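Local coordinates for predicted aminoglycoside phosphotransferase (Brachybacterium faecium, PDB 5UXC), which probably transfers a phosphate from a guanine nucleotide to the 2'-hydroxyl of macrolide antibiotics, as a magnesium-dependent kinase-like enzyme of the aminoglycoside phosphotransferase family, at residues 45-50 / 91-96; 76-81 / 210-215; 19-24 / 40-45; 101-106 / 197-202. All blocks are in the same frame, centred on the assembly; numbering follows the deposited sequence. Where two conformers were deposited one is given.

Contact 1 (45-50 / 91-96); sequences GDWVLR and AYPLLP. With GDP (guanosine-5'-diphosphate), chain C.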
# COMPACT_ATOMS: atom_id res chain seq x y z
N GLY A 45 16.42 -15.76 -15.53
CA GLY A 45 15.19 -15.14 -15.02
C GLY A 45 15.48 -14.16 -13.89
O GLY A 45 16.38 -14.36 -13.07
N ASP A 46 14.72 -13.06 -13.82
CA ASP A 46 14.92 -12.11 -12.75
C ASP A 46 13.92 -12.33 -11.63
O ASP A 46 12.74 -12.66 -11.87
CB ASP A 46 14.81 -10.65 -13.24
CG ASP A 46 15.82 -10.33 -14.30
OD1 ASP A 46 16.96 -10.79 -14.13
OD2 ASP A 46 15.50 -9.59 -15.24
N TRP A 47 14.37 -12.11 -10.40
CA TRP A 47 13.60 -12.51 -9.23
C TRP A 47 13.60 -11.43 -8.16
O TRP A 47 14.58 -10.70 -7.99
CB TRP A 47 14.16 -13.80 -8.59
CG TRP A 47 13.83 -15.02 -9.43
CD1 TRP A 47 14.52 -15.49 -10.54
CD2 TRP A 47 12.68 -15.87 -9.28
NE1 TRP A 47 13.87 -16.61 -11.04
CE2 TRP A 47 12.75 -16.85 -10.28
CE3 TRP A 47 11.61 -15.90 -8.35
CZ2 TRP A 47 11.80 -17.87 -10.39
CZ3 TRP A 47 10.66 -16.91 -8.45
CH2 TRP A 47 10.76 -17.89 -9.49
N VAL A 48 12.49 -11.34 -7.42
CA VAL A 48 12.41 -10.54 -6.20
C VAL A 48 12.36 -11.49 -5.02
O VAL A 48 11.58 -12.45 -5.03
CB VAL A 48 11.17 -9.62 -6.19
CG1 VAL A 48 11.15 -8.78 -4.91
CG2 VAL A 48 11.12 -8.76 -7.41
N LEU A 49 13.22 -11.26 -4.03
CA LEU A 49 13.25 -12.02 -2.77
C LEU A 49 12.63 -11.17 -1.66
O LEU A 49 12.98 -9.99 -1.52
CB LEU A 49 14.70 -12.40 -2.37
CG LEU A 49 15.52 -13.02 -3.50
CD1 LEU A 49 17.01 -13.22 -3.09
CD2 LEU A 49 14.87 -14.34 -3.97
N ARG A 50 11.66 -11.71 -0.92
CA ARG A 50 11.14 -11.08 0.29
C ARG A 50 11.59 -11.89 1.49
O ARG A 50 11.25 -13.08 1.61
CB ARG A 50 9.62 -10.99 0.28
CG ARG A 50 9.05 -10.14 -0.79
CD ARG A 50 7.53 -10.12 -0.63
NE ARG A 50 7.09 -9.30 0.49
CZ ARG A 50 7.11 -7.97 0.49
NH1 ARG A 50 6.67 -7.28 1.52
NH2 ARG A 50 7.56 -7.32 -0.57
N ALA A 91 9.52 -15.55 -2.82
CA ALA A 91 10.19 -15.06 -4.02
C ALA A 91 9.22 -15.08 -5.19
O ALA A 91 8.41 -16.01 -5.31
CB ALA A 91 11.42 -15.95 -4.36
N TYR A 92 9.33 -14.09 -6.08
CA TYR A 92 8.42 -14.01 -7.20
C TYR A 92 9.20 -13.47 -8.38
O TYR A 92 10.15 -12.71 -8.19
CB TYR A 92 7.19 -13.12 -6.95
CG TYR A 92 7.39 -11.68 -6.46
CD1 TYR A 92 7.42 -11.39 -5.09
CD2 TYR A 92 7.48 -10.63 -7.38
CE1 TYR A 92 7.51 -10.03 -4.64
CE2 TYR A 92 7.57 -9.29 -6.96
CZ TYR A 92 7.57 -9.01 -5.58
OH TYR A 92 7.64 -7.69 -5.12
N PRO A 93 8.83 -13.87 -9.59
CA PRO A 93 9.48 -13.29 -10.78
C PRO A 93 9.30 -11.78 -10.81
O PRO A 93 8.23 -11.25 -10.49
CB PRO A 93 8.75 -13.94 -11.96
CG PRO A 93 8.31 -15.32 -11.36
CD PRO A 93 7.91 -14.98 -9.94
N LEU A 94 10.39 -11.12 -11.18
CA LEU A 94 10.39 -9.65 -11.27
C LEU A 94 9.33 -9.20 -12.25
O LEU A 94 9.29 -9.66 -13.40
CB LEU A 94 11.79 -9.19 -11.76
CG LEU A 94 11.75 -7.66 -12.07
CD1 LEU A 94 12.19 -7.02 -10.81
CD2 LEU A 94 12.68 -7.32 -13.23
N LEU A 95 8.44 -8.20 -11.74
CA LEU A 95 7.34 -7.76 -12.57
C LEU A 95 7.82 -6.63 -13.48
O LEU A 95 8.72 -5.87 -13.10
CB LEU A 95 6.19 -7.24 -11.68
CG LEU A 95 5.62 -8.39 -10.83
CD1 LEU A 95 4.73 -7.86 -9.74
CD2 LEU A 95 4.88 -9.37 -11.72
N PRO A 96 7.24 -6.51 -14.65
CA PRO A 96 7.73 -5.54 -15.64
C PRO A 96 7.26 -4.12 -15.33
O PRO A 96 6.20 -3.92 -14.74
CB PRO A 96 7.11 -6.02 -16.95
CG PRO A 96 5.78 -6.54 -16.52
CD PRO A 96 6.07 -7.25 -15.16
PB GDP C . 8.22 -3.54 1.31
O1B GDP C . 7.52 -2.21 1.21
O2B GDP C . 7.66 -4.47 2.30
O3B GDP C . 9.73 -3.18 1.63
O3A GDP C . 8.16 -4.28 -0.12
PA GDP C . 7.67 -3.87 -1.57
O1A GDP C . 6.91 -5.08 -2.03
O2A GDP C . 6.93 -2.55 -1.58
O5' GDP C . 8.95 -3.76 -2.49
C5' GDP C . 9.89 -2.73 -2.17
C4' GDP C . 10.27 -1.97 -3.41
O4' GDP C . 10.95 -2.86 -4.29
C3' GDP C . 9.06 -1.49 -4.21
O3' GDP C . 8.50 -0.22 -3.78
C2' GDP C . 9.65 -1.34 -5.59
O2' GDP C . 10.52 -0.19 -5.67
C1' GDP C . 10.61 -2.54 -5.63
N9 GDP C . 9.96 -3.76 -6.20
C8 GDP C . 9.35 -4.75 -5.52
N7 GDP C . 8.91 -5.70 -6.40
C5 GDP C . 9.24 -5.27 -7.64
C6 GDP C . 9.10 -5.73 -9.03
O6 GDP C . 8.56 -6.83 -9.28
N1 GDP C . 9.63 -4.98 -10.02
C2 GDP C . 10.27 -3.81 -9.80
N2 GDP C . 10.77 -3.13 -10.84
N3 GDP C . 10.42 -3.30 -8.57
C4 GDP C . 9.92 -3.98 -7.49
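Val48 and Tyr92 lie side by side on the nucleotide-facing side of the antiparallel N-lobe sheet of this kinase-like fold, where strand 46-50 meets strand 91-93 and the chain runs on into the hinge. Val48 CB sits over one face of the tyrosine ring, 3.8 Å from its centroid, a CH-pi contact suited to a branched residue. The ring owes this place to its chi1 of 53°, which sets CG between the backbone N and the carbonyl carbon and aims the hydroxyl at the guanine. On the other side of the sheet Leu49 CD2 packs on Ala91 CB, whose small methyl admits it. The Trp47 indole leans the same way as Pro93, and Pro93 CG lies over the six-membered ring of Trp47, 4.2 Å from its centroid. Straight bonds from Val48 N to Tyr92 O (2.8 Å) and from Leu94 N to Asp46 O (2.9 Å) hold strand 46-50 to strand 91-93 and to Leu94 just after it; the carboxylate of Asp46 is held by Arg40. Arg50 passes the Tyr92 ring edge to the phosphates, its NH2 bonded to GDP O3A. Leu95 reads the base through its backbone, N donating to GDP O6 at 2.8 Å, while Tyr92 OH gives its proton to GDP N7 at 2.7 Å.

Contact 2 (76-81 / 210-215); sequences DVAVPD and ITAVLD. With MG (magnesium ion), chain B; GDP (guanosine-5'-diphosphate), chain C.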
# COMPACT_ATOMS: atom_id res chain seq x y z
N ASP A 76 -6.27 -6.73 -14.72
CA ASP A 76 -5.48 -6.57 -15.94
C ASP A 76 -4.17 -5.81 -15.69
O ASP A 76 -3.70 -5.03 -16.54
CB ASP A 76 -6.31 -5.88 -17.01
CG ASP A 76 -7.36 -6.77 -17.57
OD1 ASP A 76 -7.08 -7.97 -17.69
OD2 ASP A 76 -8.45 -6.26 -17.89
N VAL A 77 -3.61 -5.97 -14.51
CA VAL A 77 -2.23 -5.62 -14.24
C VAL A 77 -1.64 -6.85 -13.56
O VAL A 77 -2.36 -7.63 -12.94
CB VAL A 77 -2.11 -4.40 -13.32
CG1 VAL A 77 -2.71 -3.14 -14.00
CG2 VAL A 77 -2.79 -4.68 -12.01
N ALA A 78 -0.31 -7.00 -13.63
CA ALA A 78 0.34 -8.13 -12.96
C ALA A 78 0.37 -7.88 -11.46
O ALA A 78 0.50 -6.75 -11.00
CB ALA A 78 1.79 -8.31 -13.47
N VAL A 79 0.33 -8.96 -10.66
CA VAL A 79 0.62 -8.84 -9.23
C VAL A 79 1.64 -9.90 -8.88
O VAL A 79 1.81 -10.85 -9.66
CB VAL A 79 -0.66 -8.97 -8.35
CG1 VAL A 79 -1.72 -7.88 -8.75
CG2 VAL A 79 -1.36 -10.39 -8.47
N PRO A 80 2.32 -9.80 -7.73
CA PRO A 80 3.43 -10.74 -7.45
C PRO A 80 2.93 -12.19 -7.44
O PRO A 80 1.90 -12.49 -6.82
CB PRO A 80 3.94 -10.33 -6.07
CG PRO A 80 3.68 -8.71 -6.07
CD PRO A 80 2.29 -8.69 -6.73
N ASP A 81 3.68 -13.05 -8.13
CA ASP A 81 3.31 -14.48 -8.23
C ASP A 81 4.33 -15.21 -7.39
O ASP A 81 5.46 -15.44 -7.83
CB ASP A 81 3.34 -14.90 -9.70
CG ASP A 81 3.15 -16.38 -9.93
OD1 ASP A 81 3.02 -17.14 -8.95
OD2 ASP A 81 3.15 -16.74 -11.12
N ILE A 210 -0.09 1.70 -16.02
CA ILE A 210 0.26 0.76 -14.95
C ILE A 210 0.37 -0.66 -15.49
O ILE A 210 -0.57 -1.18 -16.12
CB ILE A 210 -0.76 0.82 -13.80
CG1 ILE A 210 -0.72 2.25 -13.17
CG2 ILE A 210 -0.42 -0.21 -12.68
CD1 ILE A 210 -1.93 2.47 -12.15
N THR A 211 1.51 -1.30 -15.24
CA THR A 211 1.71 -2.67 -15.69
C THR A 211 1.59 -3.67 -14.55
O THR A 211 1.41 -4.87 -14.82
CB THR A 211 3.12 -2.83 -16.27
OG1 THR A 211 4.02 -2.15 -15.40
CG2 THR A 211 3.22 -2.20 -17.67
N ALA A 212 1.77 -3.22 -13.32
CA ALA A 212 1.81 -4.13 -12.18
C ALA A 212 1.56 -3.33 -10.92
O ALA A 212 1.93 -2.16 -10.86
CB ALA A 212 3.18 -4.82 -12.05
N VAL A 213 1.02 -3.99 -9.90
CA VAL A 213 0.78 -3.40 -8.59
C VAL A 213 1.40 -4.30 -7.52
O VAL A 213 1.12 -5.52 -7.48
CB VAL A 213 -0.72 -3.17 -8.34
CG1 VAL A 213 -0.92 -2.50 -6.96
CG2 VAL A 213 -1.24 -2.24 -9.44
N LEU A 214 2.26 -3.72 -6.71
CA LEU A 214 3.10 -4.41 -5.74
C LEU A 214 2.52 -4.30 -4.34
O LEU A 214 1.71 -3.41 -4.06
CB LEU A 214 4.52 -3.79 -5.70
CG LEU A 214 5.18 -3.60 -7.05
CD1 LEU A 214 6.50 -2.81 -6.90
CD2 LEU A 214 5.40 -4.99 -7.72
N ASP A 215 2.97 -5.19 -3.45
CA ASP A 215 2.96 -5.00 -1.98
C ASP A 215 1.55 -4.97 -1.42
O ASP A 215 1.00 -3.90 -1.04
CB ASP A 215 3.72 -3.71 -1.57
CG ASP A 215 4.01 -3.62 -0.06
OD1 ASP A 215 3.92 -4.67 0.57
OD2 ASP A 215 4.46 -2.59 0.51
MG MG B . 6.05 -1.37 -0.20
PB GDP C . 8.22 -3.54 1.31
O1B GDP C . 7.52 -2.21 1.21
O2B GDP C . 7.66 -4.47 2.30
O3B GDP C . 9.73 -3.18 1.63
O3A GDP C . 8.16 -4.28 -0.12
PA GDP C . 7.67 -3.87 -1.57
O1A GDP C . 6.91 -5.08 -2.03
O2A GDP C . 6.93 -2.55 -1.58
O5' GDP C . 8.95 -3.76 -2.49
C5' GDP C . 9.89 -2.73 -2.17
C4' GDP C . 10.27 -1.97 -3.41
O4' GDP C . 10.95 -2.86 -4.29
C3' GDP C . 9.06 -1.49 -4.21
O3' GDP C . 8.50 -0.22 -3.78
C2' GDP C . 9.65 -1.34 -5.59
O2' GDP C . 10.52 -0.19 -5.67
C1' GDP C . 10.61 -2.54 -5.63
N9 GDP C . 9.96 -3.76 -6.20
C8 GDP C . 9.35 -4.75 -5.52
N7 GDP C . 8.91 -5.70 -6.40
C5 GDP C . 9.24 -5.27 -7.64
C6 GDP C . 9.10 -5.73 -9.03
O6 GDP C . 8.56 -6.83 -9.28
N1 GDP C . 9.63 -4.98 -10.02
C2 GDP C . 10.27 -3.81 -9.80
N2 GDP C . 10.77 -3.13 -10.84
N3 GDP C . 10.42 -3.30 -8.57
C4 GDP C . 9.92 -3.98 -7.49
O HOH W 1 -1.52 -3.51 -17.78
O HOH W 2 7.63 0.04 -0.72
O HOH W 3 5.49 -0.31 1.50
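The carbonyl oxygen of Ala78 takes the backbone N-H of Val213 at 3.0 Å, almost in line with its C=O, and also meets the CA of Ala212 at 3.2 Å in a CA-H...O contact. Two residues before Val213, Thr211 O accepts from Ala78 N, also at 3.0 Å, from a donor tilted 28° out of the carbonyl plane. These two bonds make a single bridge between an irregular segment and an edge strand of the C-lobe sheet, and a water spans Asp76 O and Ile210 O beside it. Small residues suit the bridge: the methyl carbons of Ala78 and Ala212 come within 4.0 Å. Val77 uses its two branches separately, CG1 going to Ile210 CG2 and CG2 to Val213 CG2. A classic beta bulge puts Thr211 and Ala212 together opposite the single residue Leu204, and the strand leads into the metal-binding aspartate of the kinase-like fold, probably the counterpart of the DFG aspartate in protein kinases. Pro80 lays its CD against Val213 O. Leu214 sends CD1 and CD2 to the face of the GDP purine, a flat aromatic surface that a branched side chain can meet broadly. Next to it Asp215, with CG anti to its backbone N (chi1 -167°), extends OD2 to the magnesium ion at 2.1 Å.

Contact 3 (19-24 / 40-45); sequences DLDGGT and RAHDGG. With ZIT (azithromycin), chain G.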
# COMPACT_ATOMS: atom_id res chain seq x y z
N ASP A 19 18.33 -21.11 -8.12
CA ASP A 19 19.78 -21.12 -8.32
C ASP A 19 20.21 -19.73 -8.78
O ASP A 19 20.18 -19.42 -9.97
CB ASP A 19 20.11 -22.17 -9.35
CG ASP A 19 21.60 -22.39 -9.54
OD1 ASP A 19 22.42 -22.13 -8.63
OD2 ASP A 19 21.92 -22.90 -10.63
N LEU A 20 20.62 -18.89 -7.85
CA LEU A 20 20.88 -17.49 -8.16
C LEU A 20 22.36 -17.21 -8.44
O LEU A 20 23.26 -17.81 -7.83
CB LEU A 20 20.43 -16.61 -7.00
CG LEU A 20 18.95 -16.72 -6.69
CD1 LEU A 20 18.68 -15.88 -5.42
CD2 LEU A 20 18.11 -16.20 -7.87
N ASP A 21 22.59 -16.24 -9.33
CA ASP A 21 23.94 -15.69 -9.53
C ASP A 21 24.19 -14.66 -8.44
O ASP A 21 23.67 -13.54 -8.49
CB ASP A 21 24.06 -15.08 -10.93
CG ASP A 21 25.38 -14.34 -11.15
OD1 ASP A 21 26.21 -14.24 -10.22
OD2 ASP A 21 25.56 -13.85 -12.28
N GLY A 22 25.03 -15.06 -7.48
CA GLY A 22 25.20 -14.27 -6.26
C GLY A 22 25.75 -12.87 -6.50
O GLY A 22 25.56 -11.99 -5.65
N GLY A 23 26.42 -12.66 -7.63
CA GLY A 23 26.87 -11.32 -7.93
C GLY A 23 25.72 -10.35 -8.11
O GLY A 23 25.84 -9.16 -7.76
N THR A 24 24.59 -10.85 -8.63
CA THR A 24 23.45 -10.00 -8.98
C THR A 24 22.56 -9.70 -7.79
O THR A 24 21.63 -8.88 -7.93
CB THR A 24 22.63 -10.68 -10.09
OG1 THR A 24 22.02 -11.87 -9.54
CG2 THR A 24 23.55 -11.07 -11.26
N ARG A 40 19.23 -12.21 -10.18
CA ARG A 40 19.03 -12.98 -11.41
C ARG A 40 19.40 -14.45 -11.22
O ARG A 40 20.41 -14.78 -10.59
CB ARG A 40 19.87 -12.38 -12.54
CG ARG A 40 19.58 -12.96 -13.93
CD ARG A 40 20.18 -12.02 -15.02
NE ARG A 40 19.44 -10.75 -15.04
CZ ARG A 40 19.93 -9.54 -14.78
NH1 ARG A 40 21.22 -9.36 -14.48
NH2 ARG A 40 19.11 -8.50 -14.83
N ALA A 41 18.57 -15.33 -11.75
CA ALA A 41 18.92 -16.76 -11.73
C ALA A 41 19.89 -17.09 -12.85
O ALA A 41 19.97 -16.39 -13.87
CB ALA A 41 17.64 -17.59 -11.87
N HIS A 42 20.62 -18.18 -12.66
CA HIS A 42 21.58 -18.60 -13.67
C HIS A 42 20.91 -18.91 -15.00
O HIS A 42 21.57 -18.79 -16.05
CB HIS A 42 22.35 -19.80 -13.15
CG HIS A 42 23.43 -19.45 -12.20
ND1 HIS A 42 24.44 -18.56 -12.52
CD2 HIS A 42 23.71 -19.90 -10.94
CE1 HIS A 42 25.30 -18.50 -11.51
NE2 HIS A 42 24.88 -19.29 -10.54
N ASP A 43 19.62 -19.30 -15.00
CA ASP A 43 18.89 -19.49 -16.26
C ASP A 43 18.41 -18.18 -16.88
O ASP A 43 17.73 -18.22 -17.92
CB ASP A 43 17.71 -20.46 -16.06
CG ASP A 43 16.54 -19.89 -15.19
OD1 ASP A 43 16.41 -18.66 -14.89
OD2 ASP A 43 15.69 -20.74 -14.79
N GLY A 44 18.76 -17.03 -16.30
CA GLY A 44 18.47 -15.74 -16.87
C GLY A 44 17.25 -15.05 -16.28
O GLY A 44 17.11 -13.83 -16.45
N GLY A 45 16.42 -15.76 -15.53
CA GLY A 45 15.19 -15.14 -15.02
C GLY A 45 15.48 -14.16 -13.89
O GLY A 45 16.38 -14.36 -13.07
C1 ZIT G . 17.62 -5.44 -11.87
C2 ZIT G . 16.63 -4.27 -11.59
C3 ZIT G . 17.00 -3.19 -12.58
C4 ZIT G . 17.69 -2.08 -11.76
C5 ZIT G . 18.36 -1.17 -12.81
C6 ZIT G . 19.87 -1.06 -12.62
C7 ZIT G . 20.31 -0.78 -11.16
C8 ZIT G . 21.89 -0.79 -11.05
C9 ZIT G . 22.57 -2.22 -10.99
N10 ZIT G . 21.89 -3.26 -10.04
C11 ZIT G . 22.20 -4.64 -10.31
C12 ZIT G . 21.06 -5.30 -11.05
C13 ZIT G . 20.55 -6.55 -10.33
C14 ZIT G . 19.27 -6.98 -11.01
C15 ZIT G . 18.75 -8.31 -10.50
C16 ZIT G . 17.52 -8.71 -11.38
C17 ZIT G . 15.22 -4.79 -11.64
C18 ZIT G . 16.66 -1.45 -10.86
C19 ZIT G . 20.57 -0.07 -13.57
C20 ZIT G . 22.28 0.07 -9.93
C21 ZIT G . 22.31 -3.05 -8.66
C22 ZIT G . 23.49 -4.83 -11.07
C23 ZIT G . 20.29 -6.23 -8.86
O1 ZIT G . 17.84 -5.84 -12.99
O6 ZIT G . 20.32 -2.36 -12.98
O12 ZIT G . 21.48 -5.69 -12.33
O13 ZIT G . 21.55 -7.60 -10.41
O14 ZIT G . 18.28 -6.00 -10.66
C1A ZIT G . 17.65 1.29 -12.88
C2A ZIT G . 16.64 1.95 -13.80
C3A ZIT G . 16.09 3.24 -13.30
C4A ZIT G . 15.64 3.08 -11.92
C5A ZIT G . 16.83 2.71 -11.05
C6A ZIT G . 16.45 2.64 -9.63
C7A ZIT G . 14.05 4.56 -13.42
C8A ZIT G . 15.50 4.54 -15.28
O1A ZIT G . 17.53 -0.06 -13.21
O2A ZIT G . 17.26 2.11 -15.09
N3A ZIT G . 14.98 3.74 -14.17
O5A ZIT G . 17.40 1.42 -11.45
C1B ZIT G . 15.62 -3.23 -14.57
C2B ZIT G . 14.20 -2.99 -14.97
C3B ZIT G . 13.94 -1.61 -15.48
C4B ZIT G . 14.96 -1.22 -16.51
C5B ZIT G . 16.36 -1.33 -15.95
C6B ZIT G . 17.37 -0.95 -17.01
C7B ZIT G . 12.50 -1.49 -16.12
C8B ZIT G . 13.10 -0.77 -13.34
O1B ZIT G . 15.86 -2.67 -13.30
O3B ZIT G . 14.04 -0.69 -14.40
O4B ZIT G . 14.75 0.15 -16.92
O5B ZIT G . 16.64 -2.69 -15.52
O HOH W 4 18.72 -20.89 -12.76
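The imidazole of His42 overlaps the backbone at Leu20-Asp21, with Asp21 CA over one face, toward the rim, 3.7 Å from His42 CE1, and the carboxylate of Asp19 at its edge, OD1 3.5 Å from CD2. The carboxylate plane of Asp19 is turned 61° from the ring. Beside it the backbones form a single bridge between Leu20 and Ala41, His42 N donating to Asp19 O at 3.0 Å and Asp21 N to Arg40 O at 2.9 Å. The loop after helix 6-15 is thereby fastened to the beta hairpin connection between strands 34-40 and 46-52 in the N-lobe, where Ala41 to Gly44 form a type I turn; the positive phi of Gly44 suits a residue without a side chain. Asp21 shapes its own loop as an Asx turn, OD1 accepting from Gly23 N. Thr24 serves both segments: its OG1, turned back over its own backbone (chi1 68°), gives its proton to Asp21 O at 2.6 Å and accepts from Arg40 N at 2.9 Å. Arg40 NE pairs with Asp46, and one guanidinium face meets azithromycin, whose O13 donates to Thr24 O at 2.8 Å.

Contact 4 (101-106 / 197-202); sequences LTVAAD and ELYPAH. With MG (magnesium ion), chain B; GDP (guanosine-5'-diphosphate), chain C.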
# COMPACT_ATOMS: atom_id res chain seq x y z
N LEU A 101 7.35 6.04 -8.46
CA LEU A 101 8.36 6.78 -7.72
C LEU A 101 9.16 5.81 -6.87
O LEU A 101 8.74 4.68 -6.65
CB LEU A 101 7.73 7.91 -6.87
CG LEU A 101 6.77 7.49 -5.74
CD1 LEU A 101 7.55 7.06 -4.50
CD2 LEU A 101 5.71 8.61 -5.38
N THR A 102 10.32 6.25 -6.39
CA THR A 102 11.10 5.44 -5.46
C THR A 102 11.51 6.29 -4.26
O THR A 102 11.90 7.45 -4.43
CB THR A 102 12.31 4.81 -6.16
OG1 THR A 102 13.19 5.82 -6.61
CG2 THR A 102 11.85 4.03 -7.37
N VAL A 103 11.34 5.74 -3.06
CA VAL A 103 11.68 6.43 -1.81
C VAL A 103 12.96 5.80 -1.28
O VAL A 103 12.97 4.63 -0.89
CB VAL A 103 10.56 6.35 -0.77
CG1 VAL A 103 10.91 7.22 0.46
CG2 VAL A 103 9.25 6.76 -1.35
N ALA A 104 14.04 6.58 -1.27
CA ALA A 104 15.31 6.08 -0.78
C ALA A 104 15.25 5.81 0.73
O ALA A 104 14.28 6.14 1.43
CB ALA A 104 16.43 7.07 -1.09
N ALA A 105 16.33 5.20 1.23
CA ALA A 105 16.47 4.99 2.67
C ALA A 105 16.56 6.32 3.42
O ALA A 105 16.01 6.45 4.52
CB ALA A 105 17.71 4.13 2.95
N ASP A 106 17.24 7.32 2.83
CA ASP A 106 17.35 8.66 3.41
C ASP A 106 16.08 9.51 3.20
O ASP A 106 16.14 10.73 3.41
CB ASP A 106 18.58 9.39 2.85
CG ASP A 106 18.63 9.39 1.33
OD1 ASP A 106 17.57 9.24 0.70
OD2 ASP A 106 19.74 9.54 0.76
N GLU A 197 -2.39 0.70 0.40
CA GLU A 197 -1.20 1.55 0.34
C GLU A 197 -0.90 1.83 -1.12
O GLU A 197 0.22 1.62 -1.61
CB GLU A 197 -0.03 0.90 1.07
CG GLU A 197 1.00 1.93 1.47
CD GLU A 197 1.91 1.42 2.55
OE1 GLU A 197 1.42 1.12 3.67
OE2 GLU A 197 3.11 1.28 2.24
N LEU A 198 -1.93 2.30 -1.85
CA LEU A 198 -1.84 2.43 -3.30
C LEU A 198 -1.34 3.84 -3.62
O LEU A 198 -2.09 4.81 -3.52
CB LEU A 198 -3.18 2.19 -3.98
CG LEU A 198 -3.03 2.02 -5.49
CD1 LEU A 198 -2.15 0.76 -5.84
CD2 LEU A 198 -4.34 1.81 -6.10
N TYR A 199 -0.07 3.93 -3.99
CA TYR A 199 0.60 5.15 -4.44
C TYR A 199 1.70 4.71 -5.38
O TYR A 199 1.91 3.50 -5.57
CB TYR A 199 1.11 5.96 -3.24
CG TYR A 199 2.34 5.47 -2.50
CD1 TYR A 199 2.32 4.28 -1.76
CD2 TYR A 199 3.50 6.22 -2.50
CE1 TYR A 199 3.47 3.86 -1.04
CE2 TYR A 199 4.62 5.83 -1.80
CZ TYR A 199 4.61 4.68 -1.06
OH TYR A 199 5.73 4.30 -0.39
N PRO A 200 2.39 5.63 -6.06
CA PRO A 200 3.21 5.22 -7.21
C PRO A 200 4.43 4.39 -6.88
O PRO A 200 4.95 3.80 -7.82
CB PRO A 200 3.63 6.55 -7.88
CG PRO A 200 2.41 7.42 -7.59
CD PRO A 200 2.02 7.08 -6.16
N ALA A 201 4.88 4.30 -5.62
CA ALA A 201 5.95 3.36 -5.29
C ALA A 201 5.51 1.93 -5.53
O ALA A 201 6.36 1.03 -5.68
CB ALA A 201 6.36 3.47 -3.83
N HIS A 202 4.21 1.68 -5.46
CA HIS A 202 3.73 0.31 -5.63
C HIS A 202 2.99 0.11 -6.96
O HIS A 202 2.41 -0.96 -7.16
CB HIS A 202 2.83 -0.08 -4.42
CG HIS A 202 3.51 0.04 -3.07
ND1 HIS A 202 2.82 0.20 -1.89
CD2 HIS A 202 4.82 -0.09 -2.72
CE1 HIS A 202 3.68 0.22 -0.87
NE2 HIS A 202 4.92 0.05 -1.33
MG MG B . 6.05 -1.37 -0.20
PB GDP C . 8.22 -3.54 1.31
O1B GDP C . 7.52 -2.21 1.21
O2B GDP C . 7.66 -4.47 2.30
O3B GDP C . 9.73 -3.18 1.63
O3A GDP C . 8.16 -4.28 -0.12
PA GDP C . 7.67 -3.87 -1.57
O1A GDP C . 6.91 -5.08 -2.03
O2A GDP C . 6.93 -2.55 -1.58
O5' GDP C . 8.95 -3.76 -2.49
C5' GDP C . 9.89 -2.73 -2.17
C4' GDP C . 10.27 -1.97 -3.41
O4' GDP C . 10.95 -2.86 -4.29
C3' GDP C . 9.06 -1.49 -4.21
O3' GDP C . 8.50 -0.22 -3.78
C2' GDP C . 9.65 -1.34 -5.59
O2' GDP C . 10.52 -0.19 -5.67
C1' GDP C . 10.61 -2.54 -5.63
N9 GDP C . 9.96 -3.76 -6.20
C8 GDP C . 9.35 -4.75 -5.52
N7 GDP C . 8.91 -5.70 -6.40
C5 GDP C . 9.24 -5.27 -7.64
C6 GDP C . 9.10 -5.73 -9.03
O6 GDP C . 8.56 -6.83 -9.28
N1 GDP C . 9.63 -4.98 -10.02
C2 GDP C . 10.27 -3.81 -9.80
N2 GDP C . 10.77 -3.13 -10.84
N3 GDP C . 10.42 -3.30 -8.57
C4 GDP C . 9.92 -3.98 -7.49
O HOH W 5 9.11 2.17 -5.37
O HOH W 3 5.49 -0.31 1.50
O HOH W 2 7.63 0.04 -0.72
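Leu101 fills the apolar centre, its two methyl branches parted between neighbours: CD1 reaches Ala201 CB and CD2 reaches Pro200 CB, each at 3.8 Å. A chi1 of 63° swings the forked end in over the 197-202 segment, although its CB points neither toward nor away from that segment. A leucine suits this place because its fork serves two partners, while the compact proline and alanine let the strand come close. The CD1 branch also approaches CE2 of the Tyr199 ring at 4.2 Å. The backbones meet around this centre through a weak bond from Leu101 N to Pro200 O, 3.3 Å long, and a CA-H...O contact from Ala201 CA to Leu101 O. A water donates to Leu101 O and Ala201 O and lies close to the ribose O2' and O3', and GDP O3' gives its own proton to Ala201 O at 3.1 Å. Farther out, one face of the His202 imidazole is backed by Tyr199 CE1, and its ND1 donates to Glu197 O at 3.0 Å. That bond steadies the ring, with NE2 directed to the magnesium ion at 2.1 Å. Segment 197-202 probably corresponds to the catalytic-loop region of kinase-like folds and leads into strand 203-206; strand 109-111 flanks Leu101, and Tyr120 of helix 118-132 packs against Pro200.

From the N terminus, contact 3 closes first, tying the loop after helix 6-15 to the turn between strands 34-40 and 46-52. It shares Gly45 with contact 1, which follows in series and joins strand 46-52 to strand 90-93; the Asp46-Arg40 salt bridge connects the two. Contact 2 opens at 76-81, inside the loop that contact 1 closes, and ends at 210-215, so these two cross; contact 2 joins the loop after helix 58-71 to strand 209-213 of the C-lobe sheet. Contact 4 nests within the long loop of contact 2, linking strand 98-103 to the segment before strand 203-206. Contacts 1, 2 and 4 all reach GDP, and contacts 2 and 4 share the magnesium ion.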